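Gamma-glutamyltransferase 1 Threonine peptidase. MEROPS family T03 (Pseudomonas nitroreducens, PDB 7D9E) transfers the gamma-glutamyl group of glutathione and related compounds to amino acids or peptides, or to water, as an N-terminal nucleophile hydrolase. Local coordinates at residues 40-45 with 50-55; 123-128 with 133-138. One frame throughout, in Å; residues are numbered along the deposited sequence.

Interaction 1 of 2, residues 40-45 with 50-55. With DON (6-diazenyl-5-oxo-L-norleucine), chain D.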
loop_
_atom_site.group_PDB
_atom_site.type_symbol
_atom_site.label_atom_id
_atom_site.label_comp_id
_atom_site.label_asym_id
_atom_site.label_seq_id
_atom_site.Cartn_x
_atom_site.Cartn_y
_atom_site.Cartn_z
ATOM N N GLU B 40 10.869 -3.939 4.682
ATOM C CA GLU B 40 10.695 -3.154 3.465
ATOM C C GLU B 40 11.924 -3.169 2.571
ATOM O O GLU B 40 11.813 -2.831 1.385
ATOM C CB GLU B 40 10.358 -1.713 3.824
ATOM C CG GLU B 40 9.304 -1.081 2.974
ATOM C CD GLU B 40 7.921 -1.601 3.287
ATOM O OE1 GLU B 40 7.425 -1.391 4.431
ATOM O OE2 GLU B 40 7.296 -2.181 2.372
ATOM N N MET B 41 13.083 -3.548 3.104
ATOM C CA MET B 41 14.296 -3.534 2.291
ATOM C C MET B 41 14.148 -4.409 1.049
ATOM O O MET B 41 14.831 -4.181 0.041
ATOM C CB MET B 41 15.547 -3.969 3.135
ATOM C CG MET B 41 15.791 -2.917 4.255
ATOM S SD MET B 41 16.451 -1.300 3.567
ATOM C CE MET B 41 18.031 -1.934 2.950
ATOM N N ASP B 42 13.252 -5.397 1.079
ATOM C CA ASP B 42 13.089 -6.270 -0.076
ATOM C C ASP B 42 12.460 -5.556 -1.269
ATOM O O ASP B 42 12.460 -6.098 -2.379
ATOM C CB ASP B 42 12.255 -7.503 0.276
ATOM C CG ASP B 42 12.253 -8.525 -0.844
ATOM O OD1 ASP B 42 13.335 -9.083 -1.128
ATOM O OD2 ASP B 42 11.183 -8.806 -1.434
ATOM N N ASP B 43 11.918 -4.366 -1.076
ATOM C CA ASP B 43 11.379 -3.602 -2.189
ATOM C C ASP B 43 12.462 -2.911 -3.018
ATOM O O ASP B 43 12.160 -2.447 -4.124
ATOM C CB ASP B 43 10.385 -2.595 -1.649
ATOM C CG ASP B 43 8.997 -3.188 -1.436
ATOM O OD1 ASP B 43 8.753 -4.385 -1.782
ATOM O OD2 ASP B 43 8.140 -2.477 -0.882
ATOM N N PHE B 44 13.690 -2.808 -2.521
ATOM C CA PHE B 44 14.775 -2.397 -3.393
ATOM C C PHE B 44 15.083 -3.522 -4.383
ATOM O O PHE B 44 14.728 -4.687 -4.167
ATOM C CB PHE B 44 16.058 -2.161 -2.605
ATOM C CG PHE B 44 16.118 -0.859 -1.842
ATOM C CD1 PHE B 44 16.090 0.353 -2.485
ATOM C CD2 PHE B 44 16.251 -0.884 -0.452
ATOM C CE1 PHE B 44 16.195 1.554 -1.764
ATOM C CE2 PHE B 44 16.357 0.309 0.268
ATOM C CZ PHE B 44 16.332 1.515 -0.388
ATOM N N SER B 45 15.771 -3.182 -5.465
ATOM C CA SER B 45 16.426 -4.195 -6.285
ATOM C C SER B 45 17.685 -4.670 -5.557
ATOM O O SER B 45 18.576 -3.867 -5.265
ATOM C CB SER B 45 16.779 -3.609 -7.650
ATOM O OG SER B 45 17.398 -4.586 -8.469
ATOM N N VAL B 50 16.876 -9.344 -10.956
ATOM C CA VAL B 50 16.421 -10.430 -10.095
ATOM C C VAL B 50 15.118 -10.006 -9.432
ATOM O O VAL B 50 15.045 -8.938 -8.812
ATOM C CB VAL B 50 17.484 -10.771 -9.037
ATOM N N ALA B 51 14.097 -10.853 -9.542
ATOM C CA ALA B 51 12.779 -10.518 -9.017
ATOM C C ALA B 51 12.756 -10.586 -7.496
ATOM O O ALA B 51 13.412 -11.431 -6.882
ATOM C CB ALA B 51 11.743 -11.484 -9.598
ATOM N N ASN B 52 11.993 -9.682 -6.885
ATOM C CA ASN B 52 11.797 -9.687 -5.442
ATOM C C ASN B 52 10.572 -10.536 -5.089
ATOM O O ASN B 52 10.073 -11.298 -5.918
ATOM C CB ASN B 52 11.699 -8.244 -4.931
ATOM C CG ASN B 52 10.329 -7.649 -5.158
ATOM O OD1 ASN B 52 9.520 -8.189 -5.912
ATOM N ND2 ASN B 52 10.070 -6.518 -4.512
ATOM N N ALA B 53 10.073 -10.397 -3.856
ATOM C CA ALA B 53 8.997 -11.256 -3.375
ATOM C C ALA B 53 7.714 -11.103 -4.183
ATOM O O ALA B 53 6.904 -12.038 -4.214
ATOM C CB ALA B 53 8.724 -10.940 -1.898
ATOM N N PHE B 54 7.510 -9.961 -4.836
ATOM C CA PHE B 54 6.317 -9.735 -5.645
ATOM C C PHE B 54 6.568 -9.973 -7.128
ATOM O O PHE B 54 5.689 -9.702 -7.951
ATOM C CB PHE B 54 5.786 -8.323 -5.411
ATOM C CG PHE B 54 5.139 -8.143 -4.072
ATOM C CD1 PHE B 54 3.938 -8.767 -3.781
ATOM C CD2 PHE B 54 5.750 -7.377 -3.088
ATOM C CE1 PHE B 54 3.344 -8.616 -2.535
ATOM C CE2 PHE B 54 5.160 -7.227 -1.847
ATOM C CZ PHE B 54 3.962 -7.844 -1.569
ATOM N N GLY B 55 7.746 -10.481 -7.485
ATOM C CA GLY B 55 8.045 -10.792 -8.863
ATOM C C GLY B 55 8.503 -9.619 -9.694
ATOM O O GLY B 55 8.616 -9.762 -10.915
HETATM O O DON D . 5.360 -0.916 -0.787
HETATM C C DON D . 4.978 -1.951 -1.557
HETATM O OXT DON D . 4.650 -1.740 -2.720
HETATM C CA DON D . 4.904 -3.244 -0.768
HETATM N N DON D . 5.958 -3.325 0.219
HETATM C CB DON D . 3.440 -3.251 -0.279
HETATM C C1E DON D . 3.173 -4.362 0.690
HETATM C C1D DON D . 1.683 -4.452 0.886
HETATM O O1J DON D . 0.895 -3.664 0.339
HETATM O O HOH W 1 7.779 -4.562 -4.372
HETATM O O HOH W 2 15.629 -6.476 -9.433
#

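Interaction 2 of 2, residues 123-128 with 133-138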
loop_
_atom_site.group_PDB
_atom_site.type_symbol
_atom_site.label_atom_id
_atom_site.label_comp_id
_atom_site.label_asym_id
_atom_site.label_seq_id
_atom_site.Cartn_x
_atom_site.Cartn_y
_atom_site.Cartn_z
ATOM N N ARG B 123 -10.895 -9.561 -9.950
ATOM C CA ARG B 123 -9.737 -8.813 -10.416
ATOM C C ARG B 123 -8.636 -9.798 -10.768
ATOM O O ARG B 123 -8.509 -10.859 -10.145
ATOM C CB ARG B 123 -9.212 -7.814 -9.375
ATOM C CG ARG B 123 -10.204 -6.695 -9.105
ATOM C CD ARG B 123 -9.624 -5.596 -8.276
ATOM N NE ARG B 123 -9.268 -5.986 -6.920
ATOM C CZ ARG B 123 -10.066 -5.889 -5.859
ATOM N NH1 ARG B 123 -11.316 -5.459 -5.998
ATOM N NH2 ARG B 123 -9.633 -6.256 -4.673
ATOM N N VAL B 124 -7.847 -9.450 -11.790
ATOM C CA VAL B 124 -6.713 -10.272 -12.208
ATOM C C VAL B 124 -5.524 -9.349 -12.423
ATOM O O VAL B 124 -5.657 -8.127 -12.414
ATOM C CB VAL B 124 -7.007 -11.107 -13.478
ATOM C CG1 VAL B 124 -8.169 -12.069 -13.208
ATOM C CG2 VAL B 124 -7.266 -10.217 -14.657
ATOM N N HIS B 125 -4.354 -9.939 -12.667
ATOM C CA HIS B 125 -3.140 -9.137 -12.723
ATOM C C HIS B 125 -2.120 -9.740 -13.677
ATOM O O HIS B 125 -1.894 -10.953 -13.677
ATOM C CB HIS B 125 -2.541 -9.075 -11.315
ATOM C CG HIS B 125 -1.244 -8.347 -11.229
ATOM N ND1 HIS B 125 -1.154 -6.973 -11.331
ATOM C CD2 HIS B 125 0.021 -8.802 -11.067
ATOM C CE1 HIS B 125 0.117 -6.613 -11.210
ATOM N NE2 HIS B 125 0.848 -7.704 -11.056
ATOM N N HIS B 126 -1.486 -8.873 -14.465
ATOM C CA HIS B 126 -0.351 -9.225 -15.293
ATOM C C HIS B 126 0.719 -8.159 -15.101
ATOM O O HIS B 126 0.405 -6.992 -14.874
ATOM C CB HIS B 126 -0.762 -9.293 -16.773
ATOM C CG HIS B 126 0.375 -9.578 -17.694
ATOM N ND1 HIS B 126 1.073 -10.769 -17.661
ATOM C CD2 HIS B 126 0.945 -8.831 -18.666
ATOM C CE1 HIS B 126 2.035 -10.732 -18.570
ATOM N NE2 HIS B 126 1.975 -9.569 -19.196
ATOM N N GLN B 127 2.004 -8.566 -15.180
ATOM C CA GLN B 127 3.084 -7.619 -14.895
ATOM C C GLN B 127 4.332 -7.876 -15.730
ATOM O O GLN B 127 5.452 -7.614 -15.270
ATOM C CB GLN B 127 3.392 -7.609 -13.397
ATOM C CG GLN B 127 3.742 -8.982 -12.833
ATOM C CD GLN B 127 4.166 -8.915 -11.380
ATOM O OE1 GLN B 127 3.563 -8.195 -10.575
ATOM N NE2 GLN B 127 5.204 -9.662 -11.036
ATOM N N LEU B 128 4.149 -8.318 -16.979
ATOM C CA LEU B 128 5.215 -8.492 -17.969
ATOM C C LEU B 128 6.095 -9.692 -17.647
ATOM O O LEU B 128 6.298 -10.569 -18.498
ATOM C CB LEU B 128 6.056 -7.222 -18.159
ATOM C CG LEU B 128 7.110 -7.298 -19.258
ATOM C CD1 LEU B 128 6.447 -7.552 -20.610
ATOM C CD2 LEU B 128 7.928 -6.015 -19.312
ATOM N N THR B 133 1.989 -14.407 -17.847
ATOM C CA THR B 133 1.331 -15.019 -16.702
ATOM C C THR B 133 0.300 -14.049 -16.143
ATOM O O THR B 133 0.618 -12.891 -15.829
ATOM C CB THR B 133 2.376 -15.390 -15.651
ATOM O OG1 THR B 133 3.259 -16.376 -16.202
ATOM C CG2 THR B 133 1.712 -15.941 -14.401
ATOM N N ILE B 134 -0.944 -14.508 -16.061
ATOM C CA ILE B 134 -2.020 -13.768 -15.421
ATOM C C ILE B 134 -2.318 -14.417 -14.080
ATOM O O ILE B 134 -2.577 -15.629 -14.004
ATOM C CB ILE B 134 -3.287 -13.729 -16.295
ATOM C CG1 ILE B 134 -3.003 -13.047 -17.630
ATOM C CG2 ILE B 134 -4.406 -12.980 -15.562
ATOM C CD1 ILE B 134 -4.120 -13.210 -18.653
ATOM N N TYR B 135 -2.303 -13.607 -13.033
ATOM C CA TYR B 135 -2.575 -14.062 -11.678
ATOM C C TYR B 135 -4.038 -13.834 -11.333
ATOM O O TYR B 135 -4.641 -12.821 -11.719
ATOM C CB TYR B 135 -1.686 -13.321 -10.672
ATOM C CG TYR B 135 -0.234 -13.633 -10.841
ATOM C CD1 TYR B 135 0.302 -14.816 -10.345
ATOM C CD2 TYR B 135 0.600 -12.770 -11.516
ATOM C CE1 TYR B 135 1.639 -15.119 -10.512
ATOM C CE2 TYR B 135 1.936 -13.065 -11.687
ATOM C CZ TYR B 135 2.443 -14.241 -11.183
ATOM O OH TYR B 135 3.774 -14.534 -11.362
ATOM N N TYR B 136 -4.597 -14.782 -10.583
ATOM C CA TYR B 136 -5.963 -14.691 -10.081
ATOM C C TYR B 136 -5.948 -15.147 -8.627
ATOM O O TYR B 136 -4.962 -15.724 -8.147
ATOM C CB TYR B 136 -6.943 -15.537 -10.923
ATOM C CG TYR B 136 -6.676 -17.029 -10.954
ATOM C CD1 TYR B 136 -7.191 -17.868 -9.971
ATOM C CD2 TYR B 136 -5.937 -17.611 -11.988
ATOM C CE1 TYR B 136 -6.969 -19.225 -10.000
ATOM C CE2 TYR B 136 -5.703 -18.978 -12.020
ATOM C CZ TYR B 136 -6.224 -19.780 -11.026
ATOM O OH TYR B 136 -6.007 -21.146 -11.051
ATOM N N ASP B 137 -7.036 -14.861 -7.906
ATOM C CA ASP B 137 -7.150 -15.290 -6.514
ATOM C C ASP B 137 -8.225 -16.364 -6.352
ATOM O O ASP B 137 -8.988 -16.680 -7.274
ATOM C CB ASP B 137 -7.335 -14.107 -5.539
ATOM C CG ASP B 137 -8.625 -13.339 -5.717
ATOM O OD1 ASP B 137 -9.517 -13.757 -6.486
ATOM O OD2 ASP B 137 -8.769 -12.285 -5.050
ATOM N N ALA B 138 -8.248 -16.969 -5.171
ATOM C CA ALA B 138 -9.216 -18.025 -4.914
ATOM C C ALA B 138 -10.598 -17.465 -4.619
ATOM O O ALA B 138 -11.584 -18.210 -4.679
ATOM C CB ALA B 138 -8.724 -18.919 -3.776
HETATM O O HOH W 3 -10.128 -11.465 -7.799
HETATM O O HOH W 4 -8.957 -13.576 -9.737
HETATM O O HOH W 5 2.952 -11.448 -15.075
#

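Interaction 1 of 2, residues 40-45 with 50-55
Asn-52 makes the main direct contact with the 3-10 turn of residues 40-43, through Asp-42. With CG between the backbone N and the carbonyl carbon (chi1 80°), its NH2 end points at Asp-42 O, which lies close to the amide plane, and ND2 donates to that oxygen over 3.2 Å. A water accepts from Asn-52 ND2 and donates to Asp-43 OD1, so the same NH2 group reaches both aspartates. On the other branch, OD1 takes the N-H of Phe-54 at 2.9 Å, forming an Asx turn, and also that of Val-56. Ala-53 N donates to Asp-42 OD2 over 3.1 Å on the syn lone pair, while Asp-42 OD1 is bound by Ser-118 of the neighbouring chain; the carboxylate is thus held at both oxygens. The ring of Phe-54 has Asp-43 OD1 at its edge, 4.4 Å from CD2, and its CE2 lies 4.1 Å from CA of the bound DON. Asp-43 OD2, 2.6 Å from the DON amino N, also forms a salt bridge to Arg-94 of the neighbouring chain; in the conformer described, Glu-40 OE2 shares both partners. This is the gamma-glutamyl pocket of the transpeptidase, where Asp-43 grips the alpha-amino group, with Asn-52, through a water, and the Phe-54 edge lying against its other oxygen.

Interaction 2 of 2, residues 123-128 with 133-138
Residues 125-126 run antiparallel to strand 133-136, and His-125 and Tyr-135 form a hydrogen-bonded pair: Tyr-135 N donates to His-125 O almost straight at 2.8 Å, and His-125 N returns a more bent bond of 3.0 Å to Tyr-135 O. On the face shared by these two residues, Tyr-135 CD2 comes to the edge of the imidazole, 4.0 Å from His-125 CD2. NE2, next to CD2 in that ring, donates to Gln-127 OE1 in the ring plane at 2.8 Å, and ND1, across the ring, is bonded to Thr-99. His-126 goes to the other face. Its CG stands anti to the backbone N (chi1 177°), carrying ND1 to Thr-133 O; this bond is nearly linear (176°) and lies in the ring plane, though the donor stands above the carbonyl plane. A water donates to the same oxygen and accepts from Gln-127 N. Ile-134 CG2 rests 3.8 Å from Val-124 CB. Beyond the paired strands, waters link Arg-123 to Asp-137. With ND1 acting as donor in His-126, and both ring nitrogens of His-125 hydrogen-bonded, each imidazole is probably locked in rotation, and one side-chain bond, His-126 ND1 to Thr-133 O, adds to the two backbone bonds across the pair.

In the fold
From the N terminus, the chain passes strands 2-7 and 13-19 before entering the long loop that leads to strand 77-81. Within that loop, interaction 1 closes a short loop, bringing 50-55 back against 40-45. Strands 77-81 and 84-90 and helices 97-109 and 115-120 follow, and interaction 2 then closes the hairpin of 123-128 with 133-138, whose second strand pairs in turn with 156-159. The two closures are in series, neither nested nor crossed, and their centres lie about 18 Å apart. They nevertheless touch: Gln-127 NE2 probably donates to Phe-54 O, tying the loop beside the ligand pocket to the hairpin, while both contacts also border the neighbouring chain.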